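Local coordinates for putative uncharacterized protein Smu.1393c (Streptococcus mutans, PDB 4L9A) that is an alpha/beta hydrolase that probably acts as a carboxylesterase, hydrolysing carboxylic ester bonds, at residues S48-A60 and I72-P84. Numbering follows the deposited sequence.
Sequences SGAGFFSTADNFA and ILTIDAPNSGYSP
The loop 51-54 runs against residues 79-81, where a type II turn (77-80) passes into a type II' turn (80-83); the CA atoms of Ser-54 and Gly-81 are only 3.6 Å apart, and Gly-81 N donates to Phe-52 O (2.8 Å). Gly-81, at positive phi, brings its CA directly against Ser-54. The short helix 55-58 starts beside Thr-74 to Asp-76, and Asp-76 grips its first turn. Asp-76 OD1 takes Thr-55 N (2.9 Å, N-H...O 161°) from above the carboxylate plane; OD2 accepts Ser-54 OG at 2.5 Å on its syn lone pair and Tyr-82 N on its anti lone pair, so three donors fix the rotation of the carboxylate, and it ties both loops together. Both loops follow neighbouring parallel strands, 43-47 and 71-75, of the central sheet of the alpha/beta hydrolase fold. With OG1 beside its own backbone N (chi1 -65°), Thr-55 donates to Ile-75 O (2.8 Å) and accepts from Ser-48 OG, while CG2 packs on Thr-74 CB at 3.7 Å. Ala-56 CB lies against Thr-74 OG1 and CG2. The Tyr-82 ring turns its edge to Ser-54 OG (3.5 Å from CD2), and a water joins its OH to Asp-57 OD2. Another water bridges Phe-53 O and Ser-80 OG, whose hydroxyl also donates to Ala-77 O. Phe-52 and Phe-53 pack on helix 188-206, Phe-53 meeting Trp-195 edge-to-face.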
loop_
_atom_site.group_PDB
_atom_site.type_symbol
_atom_site.label_atom_id
_atom_site.label_comp_id
_atom_site.label_asym_id
_atom_site.label_seq_id
_atom_site.Cartn_x
_atom_site.Cartn_y
_atom_site.Cartn_z
ATOM N N SER A 48 1.180 1.712 1.763
ATOM C CA SER A 48 2.003 0.536 1.932
ATOM C C SER A 48 1.222 -0.600 2.569
ATOM O O SER A 48 0.070 -0.431 2.997
ATOM C CB SER A 48 3.222 0.892 2.793
ATOM O OG SER A 48 4.020 1.822 2.095
ATOM N N GLY A 49 1.849 -1.764 2.620
ATOM C CA GLY A 49 1.292 -2.876 3.364
ATOM C C GLY A 49 1.730 -2.734 4.806
ATOM O O GLY A 49 2.067 -1.643 5.264
ATOM N N ALA A 50 1.713 -3.843 5.523
ATOM C CA ALA A 50 2.108 -3.863 6.915
ATOM C C ALA A 50 3.612 -3.978 6.878
ATOM O O ALA A 50 4.170 -4.757 6.105
ATOM C CB ALA A 50 1.482 -5.066 7.646
ATOM N N GLY A 51 4.280 -3.185 7.689
ATOM C CA GLY A 51 5.724 -3.139 7.627
ATOM C C GLY A 51 6.184 -1.819 8.183
ATOM O O GLY A 51 5.358 -0.989 8.545
ATOM N N PHE A 52 7.499 -1.633 8.247
ATOM C CA PHE A 52 8.081 -0.459 8.882
ATOM C C PHE A 52 8.671 0.493 7.859
ATOM O O PHE A 52 9.123 1.571 8.218
ATOM C CB PHE A 52 9.199 -0.855 9.862
ATOM C CG PHE A 52 8.730 -1.651 11.042
ATOM C CD1 PHE A 52 7.384 -1.709 11.372
ATOM C CD2 PHE A 52 9.647 -2.339 11.830
ATOM C CE1 PHE A 52 6.958 -2.452 12.455
ATOM C CE2 PHE A 52 9.230 -3.076 12.921
ATOM C CZ PHE A 52 7.884 -3.139 13.235
ATOM N N PHE A 53 8.698 0.097 6.590
ATOM C CA PHE A 53 9.268 0.973 5.571
ATOM C C PHE A 53 8.439 2.253 5.399
ATOM O O PHE A 53 7.218 2.224 5.476
ATOM C CB PHE A 53 9.353 0.265 4.223
ATOM C CG PHE A 53 10.067 -1.056 4.264
ATOM C CD1 PHE A 53 11.395 -1.131 4.643
ATOM C CD2 PHE A 53 9.407 -2.222 3.905
ATOM C CE1 PHE A 53 12.054 -2.346 4.667
ATOM C CE2 PHE A 53 10.062 -3.455 3.929
ATOM C CZ PHE A 53 11.381 -3.515 4.307
ATOM N N SER A 54 9.108 3.367 5.131
ATOM C CA SER A 54 8.388 4.598 4.793
ATOM C C SER A 54 7.886 4.454 3.365
ATOM O O SER A 54 8.522 3.793 2.545
ATOM C CB SER A 54 9.296 5.834 4.929
ATOM O OG SER A 54 8.537 7.027 4.804
ATOM N N THR A 55 6.754 5.076 3.059
ATOM C CA THR A 55 6.013 4.721 1.843
ATOM C C THR A 55 6.695 5.200 0.568
ATOM O O THR A 55 6.777 4.457 -0.414
ATOM C CB THR A 55 4.559 5.198 1.922
ATOM O OG1 THR A 55 3.906 4.487 2.979
ATOM C CG2 THR A 55 3.810 4.945 0.602
ATOM N N ALA A 56 7.221 6.422 0.580
ATOM C CA ALA A 56 7.930 6.916 -0.590
ATOM C C ALA A 56 9.141 6.033 -0.934
ATOM O O ALA A 56 9.413 5.775 -2.112
ATOM C CB ALA A 56 8.362 8.374 -0.386
ATOM N N ASP A 57 9.868 5.592 0.093
ATOM C CA ASP A 57 11.012 4.698 -0.086
ATOM C C ASP A 57 10.520 3.361 -0.644
ATOM O O ASP A 57 11.104 2.782 -1.576
ATOM C CB ASP A 57 11.684 4.416 1.262
ATOM C CG ASP A 57 12.327 5.653 1.885
ATOM O OD1 ASP A 57 12.686 6.573 1.132
ATOM O OD2 ASP A 57 12.485 5.694 3.132
ATOM N N ASN A 58 9.451 2.866 -0.029
ATOM C CA ASN A 58 8.853 1.579 -0.373
ATOM C C ASN A 58 8.489 1.525 -1.863
ATOM O O ASN A 58 8.729 0.523 -2.534
ATOM C CB ASN A 58 7.608 1.368 0.517
ATOM C CG ASN A 58 7.040 -0.055 0.444
ATOM O OD1 ASN A 58 7.722 -0.993 0.046
ATOM N ND2 ASN A 58 5.780 -0.210 0.852
ATOM N N PHE A 59 7.955 2.631 -2.380
ATOM C CA PHE A 59 7.453 2.697 -3.747
ATOM C C PHE A 59 8.382 3.443 -4.708
ATOM O O PHE A 59 7.957 3.864 -5.783
ATOM C CB PHE A 59 6.064 3.343 -3.755
ATOM C CG PHE A 59 4.966 2.422 -3.290
ATOM C CD1 PHE A 59 4.379 1.521 -4.178
ATOM C CD2 PHE A 59 4.509 2.464 -1.981
ATOM C CE1 PHE A 59 3.364 0.657 -3.755
ATOM C CE2 PHE A 59 3.489 1.606 -1.548
ATOM C CZ PHE A 59 2.921 0.705 -2.435
ATOM N N ALA A 60 9.647 3.588 -4.331
ATOM C CA ALA A 60 10.590 4.391 -5.112
ATOM C C ALA A 60 10.669 3.995 -6.586
ATOM O O ALA A 60 10.722 4.857 -7.473
ATOM C CB ALA A 60 11.986 4.353 -4.470
ATOM N N ILE A 72 2.147 13.253 -6.796
ATOM C CA ILE A 72 2.510 12.143 -5.926
ATOM C C ILE A 72 2.069 12.480 -4.507
ATOM O O ILE A 72 2.277 13.594 -4.041
ATOM C CB ILE A 72 4.044 11.897 -5.915
ATOM C CG1 ILE A 72 4.580 11.646 -7.325
ATOM C CG2 ILE A 72 4.399 10.751 -4.983
ATOM C CD1 ILE A 72 4.080 10.330 -7.966
ATOM N N LEU A 73 1.454 11.525 -3.823
ATOM C CA LEU A 73 1.217 11.648 -2.390
ATOM C C LEU A 73 1.496 10.312 -1.747
ATOM O O LEU A 73 0.803 9.335 -2.021
ATOM C CB LEU A 73 -0.232 12.062 -2.090
ATOM C CG LEU A 73 -0.655 12.094 -0.623
ATOM C CD1 LEU A 73 0.214 13.080 0.220
ATOM C CD2 LEU A 73 -2.126 12.479 -0.528
ATOM N N THR A 74 2.514 10.259 -0.901
ATOM C CA THR A 74 2.744 9.054 -0.125
ATOM C C THR A 74 2.342 9.312 1.316
ATOM O O THR A 74 2.516 10.429 1.839
ATOM C CB THR A 74 4.207 8.585 -0.200
ATOM O OG1 THR A 74 5.043 9.493 0.527
ATOM C CG2 THR A 74 4.683 8.501 -1.663
ATOM N N ILE A 75 1.823 8.274 1.960
ATOM C CA ILE A 75 1.331 8.363 3.326
ATOM C C ILE A 75 1.864 7.207 4.174
ATOM O O ILE A 75 1.716 6.035 3.800
ATOM C CB ILE A 75 -0.219 8.331 3.350
ATOM C CG1 ILE A 75 -0.793 9.484 2.522
ATOM C CG2 ILE A 75 -0.743 8.390 4.782
ATOM C CD1 ILE A 75 -2.319 9.443 2.388
ATOM N N ASP A 76 2.488 7.530 5.307
ATOM C CA ASP A 76 2.958 6.508 6.248
ATOM C C ASP A 76 1.908 6.255 7.336
ATOM O O ASP A 76 1.481 7.180 8.015
ATOM C CB ASP A 76 4.279 6.921 6.911
ATOM C CG ASP A 76 5.457 6.917 5.943
ATOM O OD1 ASP A 76 5.223 6.831 4.710
ATOM O OD2 ASP A 76 6.616 7.026 6.412
ATOM N N ALA A 77 1.501 4.999 7.513
ATOM C CA ALA A 77 0.559 4.663 8.581
ATOM C C ALA A 77 1.215 4.862 9.948
ATOM O O ALA A 77 2.442 4.853 10.066
ATOM C CB ALA A 77 0.061 3.206 8.428
ATOM N N PRO A 78 0.400 5.050 10.989
ATOM C CA PRO A 78 0.975 5.091 12.337
ATOM C C PRO A 78 1.893 3.892 12.552
ATOM O O PRO A 78 1.665 2.820 11.966
ATOM C CB PRO A 78 -0.262 4.983 13.239
ATOM C CG PRO A 78 -1.344 5.623 12.432
ATOM C CD PRO A 78 -1.062 5.228 11.004
ATOM N N ASN A 79 2.917 4.070 13.379
ATOM C CA ASN A 79 3.845 2.985 13.694
ATOM C C ASN A 79 4.604 2.418 12.492
ATOM O O ASN A 79 5.058 1.261 12.507
ATOM C CB ASN A 79 3.117 1.848 14.410
ATOM C CG ASN A 79 2.538 2.279 15.741
ATOM O OD1 ASN A 79 3.166 3.023 16.503
ATOM N ND2 ASN A 79 1.332 1.804 16.036
ATOM N N SER A 80 4.741 3.222 11.450
ATOM C CA SER A 80 5.544 2.812 10.307
ATOM C C SER A 80 6.324 3.974 9.735
ATOM O O SER A 80 5.896 5.126 9.831
ATOM C CB SER A 80 4.650 2.226 9.211
ATOM O OG SER A 80 4.050 3.267 8.473
ATOM N N GLY A 81 7.457 3.672 9.114
ATOM C CA GLY A 81 8.209 4.699 8.428
ATOM C C GLY A 81 8.477 5.865 9.362
ATOM O O GLY A 81 8.947 5.669 10.477
ATOM N N TYR A 82 8.171 7.080 8.921
ATOM C CA TYR A 82 8.471 8.238 9.748
ATOM C C TYR A 82 7.224 8.809 10.416
ATOM O O TYR A 82 7.293 9.862 11.043
ATOM C CB TYR A 82 9.209 9.317 8.946
ATOM C CG TYR A 82 10.556 8.863 8.422
ATOM C CD1 TYR A 82 11.686 8.866 9.241
ATOM C CD2 TYR A 82 10.702 8.443 7.108
ATOM C CE1 TYR A 82 12.917 8.447 8.763
ATOM C CE2 TYR A 82 11.935 8.031 6.621
ATOM C CZ TYR A 82 13.036 8.028 7.453
ATOM O OH TYR A 82 14.263 7.605 6.960
ATOM N N SER A 83 6.079 8.145 10.282
ATOM C CA SER A 83 4.928 8.579 11.080
ATOM C C SER A 83 5.187 8.268 12.549
ATOM O O SER A 83 6.022 7.426 12.866
ATOM C CB SER A 83 3.622 7.952 10.597
ATOM O OG SER A 83 3.107 8.681 9.486
ATOM N N PRO A 84 4.482 8.959 13.456
ATOM C CA PRO A 84 4.746 8.742 14.882
ATOM C C PRO A 84 4.329 7.345 15.348
ATOM O O PRO A 84 3.467 6.684 14.734
ATOM C CB PRO A 84 3.870 9.802 15.570
ATOM C CG PRO A 84 3.619 10.852 14.519
ATOM C CD PRO A 84 3.513 10.046 13.231
HETATM O O HOH W 1 0.792 3.522 4.018
HETATM O O HOH W 2 3.764 -1.012 11.354
HETATM O O HOH W 3 5.121 3.759 5.942
HETATM O O HOH W 4 6.169 8.598 2.754
HETATM O O HOH W 5 14.354 6.784 4.634
#